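Local coordinates for protein putative branched-chain amino acid ABC transporter (Chromobacterium violaceum, PDB 4PYR) that is probably a periplasmic-binding-protein-like lipoprotein of the LppC family, with a possible enzyme-regulator role, and binds glutathione in the crystal, at residues A[106-118]-A[137-150]. Numbering follows the deposited sequence.
Sequences VEGEARQLARLMR and RLGKAFADEWRAAA. With GSH (glutathione), chain B.
The Phe142 ring sits as a knob among Ala110, Leu113, Ala114 and Met117 of the neighbouring helix. The methyl CB of Ala114 lies over one ring face, 3.9 Å from the ring centroid. The selenium of Met117, a selenomethionine, comes to the ring edge in a Met-aromatic contact, SE to Phe142 CZ 3.7 Å. Phe142 reaches this place because its CG is anti to the backbone N (chi1 -177°). One turn on, in one of its two conformers, Arg118 lays its CD over the six-membered ring of Trp146, 3.4 Å from Trp146 CH2. The small residues Ala110 and Ala141 let the axes approach to 7.6 Å at a crossing angle of -41°. Both helices pack on one side of the sheet containing strands 125-129 and 176-180, in a fold of the periplasmic-binding-protein type. Strand 125-129 lies between them in sequence.

At the N-terminal end of 106-118, Arg137 grips Glu107 side-on in a two-nitrogen salt bridge. Arg137 NH2 meets Glu107 OE1 at 2.7 Å. Arg137 NE meets Glu107 OE2 at 2.8 Å. NH2 of Arg137 also donates to OE1 of the bound glutathione, at 2.7 Å. Glu107 thus holds the guanidinium that meets the ligand. Val106 CG2 backs the guanidinium face opposite glutathione. Farther along, Arg115 NH1 makes a salt bridge with Glu145 OE2 from above the carboxylate plane, at 2.9 Å.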
loop_
_atom_site.group_PDB
_atom_site.type_symbol
_atom_site.label_atom_id
_atom_site.label_comp_id
_atom_site.label_asym_id
_atom_site.label_seq_id
_atom_site.Cartn_x
_atom_site.Cartn_y
_atom_site.Cartn_z
ATOM N N VAL A 106 -0.068 3.232 -4.760
ATOM C CA VAL A 106 -0.280 2.298 -5.832
ATOM C C VAL A 106 0.862 2.164 -6.803
ATOM O O VAL A 106 1.065 1.076 -7.359
ATOM C CB VAL A 106 -1.576 2.634 -6.550
ATOM C CG1 VAL A 106 -2.702 2.597 -5.521
ATOM C CG2 VAL A 106 -1.467 3.985 -7.288
ATOM N N GLU A 107 1.617 3.249 -7.006
ATOM C CA GLU A 107 2.722 3.210 -7.940
ATOM C C GLU A 107 3.722 2.143 -7.531
ATOM O O GLU A 107 4.364 1.520 -8.384
ATOM C CB GLU A 107 3.413 4.571 -8.005
ATOM C CG GLU A 107 2.716 5.587 -8.909
ATOM C CD GLU A 107 1.647 6.392 -8.224
ATOM O OE1 GLU A 107 1.312 6.125 -7.047
ATOM O OE2 GLU A 107 1.089 7.304 -8.880
ATOM N N GLY A 108 3.885 1.953 -6.209
ATOM C CA GLY A 108 4.765 0.919 -5.710
ATOM C C GLY A 108 4.386 -0.468 -6.189
ATOM O O GLY A 108 5.228 -1.260 -6.542
ATOM N N GLU A 109 3.103 -0.733 -6.279
ATOM C CA GLU A 109 2.691 -2.041 -6.731
ATOM C C GLU A 109 2.907 -2.182 -8.247
ATOM O O GLU A 109 3.355 -3.228 -8.734
ATOM C CB GLU A 109 1.231 -2.272 -6.355
ATOM C CG GLU A 109 0.996 -2.280 -4.856
ATOM C CD GLU A 109 -0.378 -2.760 -4.455
ATOM O OE1 GLU A 109 -1.085 -3.244 -5.358
ATOM O OE2 GLU A 109 -0.686 -2.701 -3.243
ATOM N N ALA A 110 2.681 -1.092 -8.991
ATOM C CA ALA A 110 2.900 -1.138 -10.439
ATOM C C ALA A 110 4.352 -1.407 -10.746
ATOM O O ALA A 110 4.652 -2.184 -11.641
ATOM C CB ALA A 110 2.455 0.157 -11.088
ATOM N N ARG A 111 5.256 -0.741 -9.999
ATOM C CA ARG A 111 6.667 -0.934 -10.250
ATOM C C ARG A 111 7.058 -2.390 -9.985
ATOM O O ARG A 111 7.773 -3.027 -10.765
ATOM C CB ARG A 111 7.460 -0.002 -9.348
ATOM C CG ARG A 111 7.442 1.431 -9.807
ATOM C CD ARG A 111 8.539 2.186 -9.058
ATOM N NE ARG A 111 8.017 2.644 -7.779
ATOM C CZ ARG A 111 7.237 3.719 -7.645
ATOM N NH1 ARG A 111 6.912 4.475 -8.700
ATOM N NH2 ARG A 111 6.795 4.051 -6.447
ATOM N N GLN A 112 6.623 -2.923 -8.855
ATOM C CA GLN A 112 6.867 -4.297 -8.582
ATOM C C GLN A 112 6.325 -5.262 -9.595
ATOM O O GLN A 112 7.011 -6.216 -9.946
ATOM C CB GLN A 112 6.322 -4.628 -7.241
ATOM C CG GLN A 112 7.223 -4.050 -6.163
ATOM C CD GLN A 112 6.659 -4.446 -4.845
ATOM O OE1 GLN A 112 6.594 -5.656 -4.536
ATOM N NE2 GLN A 112 6.146 -3.457 -4.090
ATOM N N LEU A 113 5.120 -4.992 -10.090
ATOM C CA LEU A 113 4.564 -5.879 -11.077
ATOM C C LEU A 113 5.450 -5.962 -12.335
ATOM O O LEU A 113 5.647 -7.033 -12.889
ATOM C CB LEU A 113 3.162 -5.434 -11.459
ATOM C CG LEU A 113 2.387 -6.474 -12.250
ATOM C CD1 LEU A 113 2.062 -7.666 -11.370
ATOM C CD2 LEU A 113 1.148 -5.790 -12.806
ATOM N N ALA A 114 6.008 -4.828 -12.752
ATOM C CA ALA A 114 6.929 -4.850 -13.853
ATOM C C ALA A 114 8.126 -5.715 -13.525
ATOM O O ALA A 114 8.564 -6.475 -14.362
ATOM C CB ALA A 114 7.372 -3.444 -14.207
ATOM N N ARG A 115 8.693 -5.560 -12.320
ATOM C CA ARG A 115 9.791 -6.406 -11.907
ATOM C C ARG A 115 9.450 -7.903 -11.848
ATOM O O ARG A 115 10.258 -8.733 -12.281
ATOM C CB ARG A 115 10.369 -5.880 -10.578
ATOM C CG ARG A 115 10.967 -4.478 -10.727
ATOM C CD ARG A 115 11.867 -4.111 -9.566
ATOM N NE ARG A 115 11.113 -3.816 -8.355
ATOM C CZ ARG A 115 10.686 -2.595 -8.006
ATOM N NH1 ARG A 115 10.911 -1.533 -8.776
ATOM N NH2 ARG A 115 10.007 -2.440 -6.877
ATOM N N LEU A 116 8.243 -8.229 -11.371
ATOM C CA LEU A 116 7.761 -9.627 -11.321
ATOM C C LEU A 116 7.711 -10.215 -12.715
ATOM O O LEU A 116 8.124 -11.364 -12.969
ATOM C CB LEU A 116 6.357 -9.757 -10.684
ATOM C CG LEU A 116 5.660 -11.139 -10.763
ATOM C CD1 LEU A 116 6.432 -12.215 -10.025
ATOM C CD2 LEU A 116 4.248 -11.031 -10.215
HETATM N N MSE A 117 7.177 -9.421 -13.634
HETATM C CA MSE A 117 7.053 -9.922 -14.970
HETATM C C MSE A 117 8.355 -10.126 -15.663
HETATM O O MSE A 117 8.515 -11.071 -16.448
HETATM C CB MSE A 117 6.122 -8.991 -15.688
HETATM C CG MSE A 117 4.654 -9.239 -15.311
HETATM SE SE MSE A 117 3.411 -7.937 -16.063
HETATM C CE MSE A 117 3.161 -8.898 -17.769
ATOM N N ARG A 118 9.330 -9.254 -15.397
ATOM C CA ARG A 118 10.680 -9.493 -15.858
ATOM C C ARG A 118 11.267 -10.779 -15.299
ATOM O O ARG A 118 11.828 -11.592 -16.028
ATOM C CB ARG A 118 11.556 -8.310 -15.464
ATOM C CG ARG A 118 11.319 -7.115 -16.337
ATOM C CD ARG A 118 11.779 -7.429 -17.741
ATOM N NE ARG A 118 13.214 -7.229 -17.929
ATOM C CZ ARG A 118 13.781 -7.174 -19.130
ATOM N NH1 ARG A 118 13.002 -7.287 -20.203
ATOM N NH2 ARG A 118 15.077 -6.984 -19.259
ATOM N N ARG A 137 -2.529 6.067 -13.294
ATOM C CA ARG A 137 -1.327 6.172 -12.433
ATOM C C ARG A 137 -0.541 4.882 -12.434
ATOM O O ARG A 137 0.686 4.886 -12.513
ATOM C CB ARG A 137 -1.722 6.507 -11.014
ATOM C CG ARG A 137 -2.049 7.981 -10.836
ATOM C CD ARG A 137 -2.550 8.340 -9.426
ATOM N NE ARG A 137 -1.593 7.933 -8.408
ATOM C CZ ARG A 137 -1.783 8.012 -7.090
ATOM N NH1 ARG A 137 -2.922 8.481 -6.580
ATOM N NH2 ARG A 137 -0.819 7.601 -6.279
ATOM N N LEU A 138 -1.259 3.745 -12.351
ATOM C CA LEU A 138 -0.608 2.449 -12.380
ATOM C C LEU A 138 0.105 2.206 -13.686
ATOM O O LEU A 138 1.200 1.661 -13.750
ATOM C CB LEU A 138 -1.653 1.312 -12.183
ATOM C CG LEU A 138 -2.148 1.185 -10.778
ATOM C CD1 LEU A 138 -3.272 0.181 -10.720
ATOM C CD2 LEU A 138 -1.071 0.735 -9.829
ATOM N N GLY A 139 -0.560 2.560 -14.774
ATOM C CA GLY A 139 0.006 2.273 -16.047
ATOM C C GLY A 139 1.294 3.056 -16.281
ATOM O O GLY A 139 2.236 2.471 -16.764
ATOM N N LYS A 140 1.287 4.346 -15.935
ATOM C CA LYS A 140 2.527 5.170 -16.061
ATOM C C LYS A 140 3.663 4.572 -15.233
ATOM O O LYS A 140 4.802 4.420 -15.731
ATOM C CB LYS A 140 2.215 6.626 -15.654
ATOM C CG LYS A 140 3.427 7.545 -15.487
ATOM C CD LYS A 140 4.152 7.753 -16.792
ATOM C CE LYS A 140 5.057 8.973 -16.662
ATOM N NZ LYS A 140 6.245 9.066 -17.573
ATOM N N ALA A 141 3.361 4.234 -13.975
ATOM C CA ALA A 141 4.372 3.690 -13.101
ATOM C C ALA A 141 4.908 2.361 -13.610
ATOM O O ALA A 141 6.096 2.102 -13.546
ATOM C CB ALA A 141 3.835 3.592 -11.689
ATOM N N PHE A 142 3.996 1.482 -14.108
ATOM C CA PHE A 142 4.448 0.242 -14.709
ATOM C C PHE A 142 5.391 0.498 -15.909
ATOM O O PHE A 142 6.462 -0.098 -16.046
ATOM C CB PHE A 142 3.229 -0.620 -15.110
ATOM C CG PHE A 142 3.610 -1.945 -15.682
ATOM C CD1 PHE A 142 4.110 -2.058 -16.972
ATOM C CD2 PHE A 142 3.492 -3.091 -14.922
ATOM C CE1 PHE A 142 4.518 -3.276 -17.469
ATOM C CE2 PHE A 142 3.894 -4.307 -15.425
ATOM C CZ PHE A 142 4.369 -4.426 -16.704
ATOM N N ALA A 143 4.930 1.340 -16.809
ATOM C CA ALA A 143 5.618 1.598 -18.042
ATOM C C ALA A 143 6.995 2.210 -17.761
ATOM O O ALA A 143 7.972 1.828 -18.388
ATOM C CB ALA A 143 4.791 2.527 -18.877
ATOM N N ASP A 144 7.050 3.105 -16.800
ATOM C CA ASP A 144 8.361 3.727 -16.470
ATOM C C ASP A 144 9.344 2.683 -15.949
ATOM O O ASP A 144 10.569 2.718 -16.282
ATOM C CB ASP A 144 8.182 4.836 -15.446
ATOM C CG ASP A 144 7.630 6.129 -16.055
ATOM O OD1 ASP A 144 7.541 6.249 -17.299
ATOM O OD2 ASP A 144 7.240 7.037 -15.300
ATOM N N GLU A 145 8.861 1.824 -15.050
ATOM C CA GLU A 145 9.694 0.780 -14.495
ATOM C C GLU A 145 10.158 -0.219 -15.555
ATOM O O GLU A 145 11.312 -0.608 -15.592
ATOM C CB GLU A 145 8.975 0.067 -13.355
ATOM C CG GLU A 145 9.881 -0.900 -12.592
ATOM C CD GLU A 145 10.968 -0.216 -11.758
ATOM O OE1 GLU A 145 10.877 0.965 -11.324
ATOM O OE2 GLU A 145 11.927 -0.936 -11.454
ATOM N N TRP A 146 9.246 -0.638 -16.432
ATOM C CA TRP A 146 9.591 -1.564 -17.509
ATOM C C TRP A 146 10.709 -0.971 -18.377
ATOM O O TRP A 146 11.685 -1.638 -18.701
ATOM C CB TRP A 146 8.312 -1.857 -18.425
ATOM C CG TRP A 146 8.613 -2.962 -19.368
ATOM C CD1 TRP A 146 9.091 -2.867 -20.638
ATOM C CD2 TRP A 146 8.534 -4.349 -19.069
ATOM N NE1 TRP A 146 9.330 -4.117 -21.149
ATOM C CE2 TRP A 146 8.971 -5.047 -20.210
ATOM C CE3 TRP A 146 8.115 -5.074 -17.939
ATOM C CZ2 TRP A 146 9.056 -6.443 -20.246
ATOM C CZ3 TRP A 146 8.185 -6.419 -17.980
ATOM C CH2 TRP A 146 8.660 -7.103 -19.130
ATOM N N ARG A 147 10.524 0.276 -18.780
ATOM C CA ARG A 147 11.547 0.952 -19.604
ATOM C C ARG A 147 12.925 0.996 -18.896
ATOM O O ARG A 147 13.958 0.733 -19.532
ATOM C CB ARG A 147 11.099 2.374 -20.039
ATOM C CG ARG A 147 11.988 3.006 -21.125
ATOM C CD ARG A 147 11.808 4.513 -21.160
ATOM N NE ARG A 147 10.456 4.888 -21.649
ATOM C CZ ARG A 147 10.147 5.150 -22.931
ATOM N NH1 ARG A 147 11.080 5.069 -23.865
ATOM N NH2 ARG A 147 8.922 5.481 -23.286
ATOM N N ALA A 148 12.910 1.309 -17.598
ATOM C CA ALA A 148 14.130 1.388 -16.800
ATOM C C ALA A 148 14.874 0.047 -16.815
ATOM O O ALA A 148 16.071 -0.003 -16.963
ATOM C CB ALA A 148 13.818 1.819 -15.350
ATOM N N ALA A 149 14.115 -1.027 -16.623
ATOM C CA ALA A 149 14.670 -2.376 -16.544
ATOM C C ALA A 149 15.080 -2.918 -17.929
ATOM O O ALA A 149 16.114 -3.502 -18.072
ATOM C CB ALA A 149 13.688 -3.310 -15.853
ATOM N N ALA A 150 14.238 -2.704 -18.945
ATOM C CA ALA A 150 14.441 -3.331 -20.261
ATOM C C ALA A 150 15.188 -2.436 -21.254
ATOM O O ALA A 150 15.704 -2.896 -22.282
ATOM C CB ALA A 150 13.088 -3.737 -20.837
HETATM N N1 GSH B . 1.026 11.397 -4.759
HETATM C CA1 GSH B . -0.203 10.894 -5.333
HETATM C C1 GSH B . -0.379 11.328 -6.774
HETATM O O11 GSH B . 0.513 11.082 -7.631
HETATM O O12 GSH B . -1.450 11.895 -7.096
HETATM C CB1 GSH B . -1.409 11.349 -4.500
HETATM C CG1 GSH B . -1.327 10.947 -3.028
HETATM C CD1 GSH B . -1.357 9.457 -2.878
HETATM O OE1 GSH B . -1.286 8.756 -3.877
HETATM N N2 GSH B . -1.476 9.019 -1.605
HETATM C CA2 GSH B . -1.536 7.613 -1.182
HETATM C C2 GSH B . -2.928 7.285 -0.735
HETATM O O2 GSH B . -3.733 7.952 -1.394
HETATM C CB2 GSH B . -0.516 7.371 -0.085
HETATM S SG2 GSH B . 0.807 8.565 -0.204
HETATM N N3 GSH B . -3.303 6.392 0.256
HETATM C CA3 GSH B . -2.529 5.384 1.041
HETATM C C3 GSH B . -2.777 5.339 2.551
HETATM O O31 GSH B . -2.669 4.244 3.191
HETATM O O32 GSH B . -3.088 6.398 3.133
HETATM O O HOH W 1 -1.746 5.858 -3.985
HETATM O O HOH W 2 1.967 7.171 -11.616
HETATM O O HOH W 3 7.621 3.862 -11.897
#